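PDB 1UF3: TT1561 protein from Thermus thermophilus, which is of unknown function but binds calcium ions and, as a member of the calcineurin-like metallophosphoesterase superfamily, is predicted to be a phosphoesterase. Local coordinates for residues E116-G121 with A128-A133. Numbering follows the deposited sequence.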
loop_
_atom_site.group_PDB
_atom_site.type_symbol
_atom_site.label_atom_id
_atom_site.label_comp_id
_atom_site.label_asym_id
_atom_site.label_seq_id
_atom_site.Cartn_x
_atom_site.Cartn_y
_atom_site.Cartn_z
ATOM N N GLU A 116 -19.089 18.480 -31.942
ATOM C CA GLU A 116 -18.406 18.613 -33.222
ATOM C C GLU A 116 -17.784 19.985 -33.313
ATOM O O GLU A 116 -18.488 20.972 -33.201
ATOM C CB GLU A 116 -19.396 18.482 -34.378
ATOM C CG GLU A 116 -18.753 18.641 -35.753
ATOM C CD GLU A 116 -19.787 18.834 -36.858
ATOM O OE1 GLU A 116 -20.943 18.396 -36.681
ATOM O OE2 GLU A 116 -19.435 19.424 -37.901
ATOM N N ILE A 117 -16.472 20.079 -33.491
ATOM C CA ILE A 117 -15.910 21.405 -33.659
ATOM C C ILE A 117 -15.907 21.654 -35.176
ATOM O O ILE A 117 -15.074 21.110 -35.900
ATOM C CB ILE A 117 -14.464 21.538 -33.121
ATOM C CG1 ILE A 117 -14.428 21.345 -31.597
ATOM C CG2 ILE A 117 -13.950 22.945 -33.427
ATOM C CD1 ILE A 117 -12.999 21.143 -31.009
ATOM N N ALA A 118 -16.859 22.456 -35.646
ATOM C CA ALA A 118 -16.991 22.789 -37.063
ATOM C C ALA A 118 -16.113 23.990 -37.380
ATOM O O ALA A 118 -15.816 24.800 -36.490
ATOM C CB ALA A 118 -18.451 23.105 -37.386
ATOM N N ASP A 119 -15.699 24.121 -38.641
ATOM C CA ASP A 119 -14.842 25.240 -39.010
ATOM C C ASP A 119 -15.561 26.546 -38.721
ATOM O O ASP A 119 -14.981 27.483 -38.161
ATOM C CB ASP A 119 -14.451 25.185 -40.499
ATOM C CG ASP A 119 -13.791 23.862 -40.888
ATOM O OD1 ASP A 119 -13.240 23.179 -39.993
ATOM O OD2 ASP A 119 -13.818 23.504 -42.092
ATOM N N GLU A 120 -16.838 26.586 -39.086
ATOM C CA GLU A 120 -17.652 27.777 -38.903
ATOM C C GLU A 120 -19.077 27.406 -38.550
ATOM O O GLU A 120 -19.353 26.305 -38.095
ATOM C CB GLU A 120 -17.670 28.595 -40.200
ATOM C CG GLU A 120 -16.615 29.666 -40.304
ATOM C CD GLU A 120 -16.681 30.416 -41.635
ATOM O OE1 GLU A 120 -16.312 29.826 -42.683
ATOM O OE2 GLU A 120 -17.111 31.596 -41.624
ATOM N N GLY A 121 -19.981 28.345 -38.784
ATOM C CA GLY A 121 -21.382 28.107 -38.521
ATOM C C GLY A 121 -21.886 28.628 -37.190
ATOM O O GLY A 121 -21.210 29.384 -36.478
ATOM N N ALA A 128 -28.104 18.810 -31.552
ATOM C CA ALA A 128 -26.786 18.178 -31.590
ATOM C C ALA A 128 -25.831 19.082 -30.808
ATOM O O ALA A 128 -26.238 20.130 -30.304
ATOM C CB ALA A 128 -26.296 18.058 -33.063
ATOM N N LEU A 129 -24.568 18.676 -30.690
ATOM C CA LEU A 129 -23.590 19.547 -30.033
ATOM C C LEU A 129 -22.643 19.934 -31.142
ATOM O O LEU A 129 -21.917 19.094 -31.653
ATOM C CB LEU A 129 -22.808 18.828 -28.931
ATOM C CG LEU A 129 -23.603 18.211 -27.773
ATOM C CD1 LEU A 129 -22.646 17.829 -26.626
ATOM C CD2 LEU A 129 -24.649 19.195 -27.288
ATOM N N ARG A 130 -22.620 21.204 -31.508
ATOM C CA ARG A 130 -21.739 21.628 -32.581
ATOM C C ARG A 130 -21.226 23.006 -32.255
ATOM O O ARG A 130 -22.010 23.909 -31.943
ATOM C CB ARG A 130 -22.511 21.666 -33.924
ATOM C CG ARG A 130 -21.668 22.077 -35.122
ATOM C CD ARG A 130 -22.467 22.151 -36.437
ATOM N NE ARG A 130 -23.365 23.303 -36.480
ATOM C CZ ARG A 130 -24.685 23.255 -36.284
ATOM N NH1 ARG A 130 -25.296 22.099 -36.033
ATOM N NH2 ARG A 130 -25.399 24.375 -36.323
ATOM N N TYR A 131 -19.916 23.189 -32.325
ATOM C CA TYR A 131 -19.386 24.514 -32.040
ATOM C C TYR A 131 -18.415 24.948 -33.100
ATOM O O TYR A 131 -17.610 24.151 -33.576
ATOM C CB TYR A 131 -18.645 24.563 -30.686
ATOM C CG TYR A 131 -19.388 23.931 -29.526
ATOM C CD1 TYR A 131 -19.163 22.605 -29.164
ATOM C CD2 TYR A 131 -20.315 24.664 -28.788
ATOM C CE1 TYR A 131 -19.841 22.028 -28.086
ATOM C CE2 TYR A 131 -21.000 24.089 -27.714
ATOM C CZ TYR A 131 -20.757 22.787 -27.377
ATOM O OH TYR A 131 -21.452 22.229 -26.342
ATOM N N PRO A 132 -18.478 26.221 -33.487
ATOM C CA PRO A 132 -17.550 26.725 -34.497
ATOM C C PRO A 132 -16.170 26.866 -33.835
ATOM O O PRO A 132 -16.076 27.108 -32.621
ATOM C CB PRO A 132 -18.164 28.060 -34.895
ATOM C CG PRO A 132 -18.904 28.489 -33.646
ATOM C CD PRO A 132 -19.525 27.212 -33.172
ATOM N N ALA A 133 -15.108 26.719 -34.620
ATOM C CA ALA A 133 -13.754 26.804 -34.086
ATOM C C ALA A 133 -13.511 27.944 -33.101
ATOM O O ALA A 133 -12.891 27.725 -32.070
ATOM C CB ALA A 133 -12.733 26.889 -35.227
HETATM O O HOH W 1 -21.326 25.527 -36.472
#
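E116, I117 and A118 pair in parallel with R130, Y131 and P132, placing the short strand 130-132 beside the end of strand 108-118 in one of the mixed sheets of this calcineurin-type metallophosphoesterase fold. The backbone ladder starts with E116 N to L129 O (2.9 Å), continues with the bond from Y131 N to E116 O (2.8 Å) and with A118 N to Y131 O, and closes with a weak bond from A133 N to A118 O where P132 occupies the N-cap position just before helix 133-140. R130 projects from the same face as E116 and A118. Its CB passes 4.1 Å from E116 O, and CG, set anti to the backbone N (chi1 -179°), reaches 3.9 Å from that oxygen and 4.1 Å from A118 CB. CD then runs alongside the E116 carboxylate, 4.1 Å from OE1, before the chain bends at chi3 (72°); the charges stay apart, with NE 5.5 Å from E116 OE1. NH2 makes a weak hydrogen bond to E122 O in the connecting loop. On the other face I117 packs against V172 of helix 170-179, while Y131 OH bonds to H98 and to E125, a calcium-binding residue of this protein, although no ion is bound to it in this chain. Beyond the strands, a water in the guanidinium plane accepts from R130 NE and donates to E120 O at 2.7 Å.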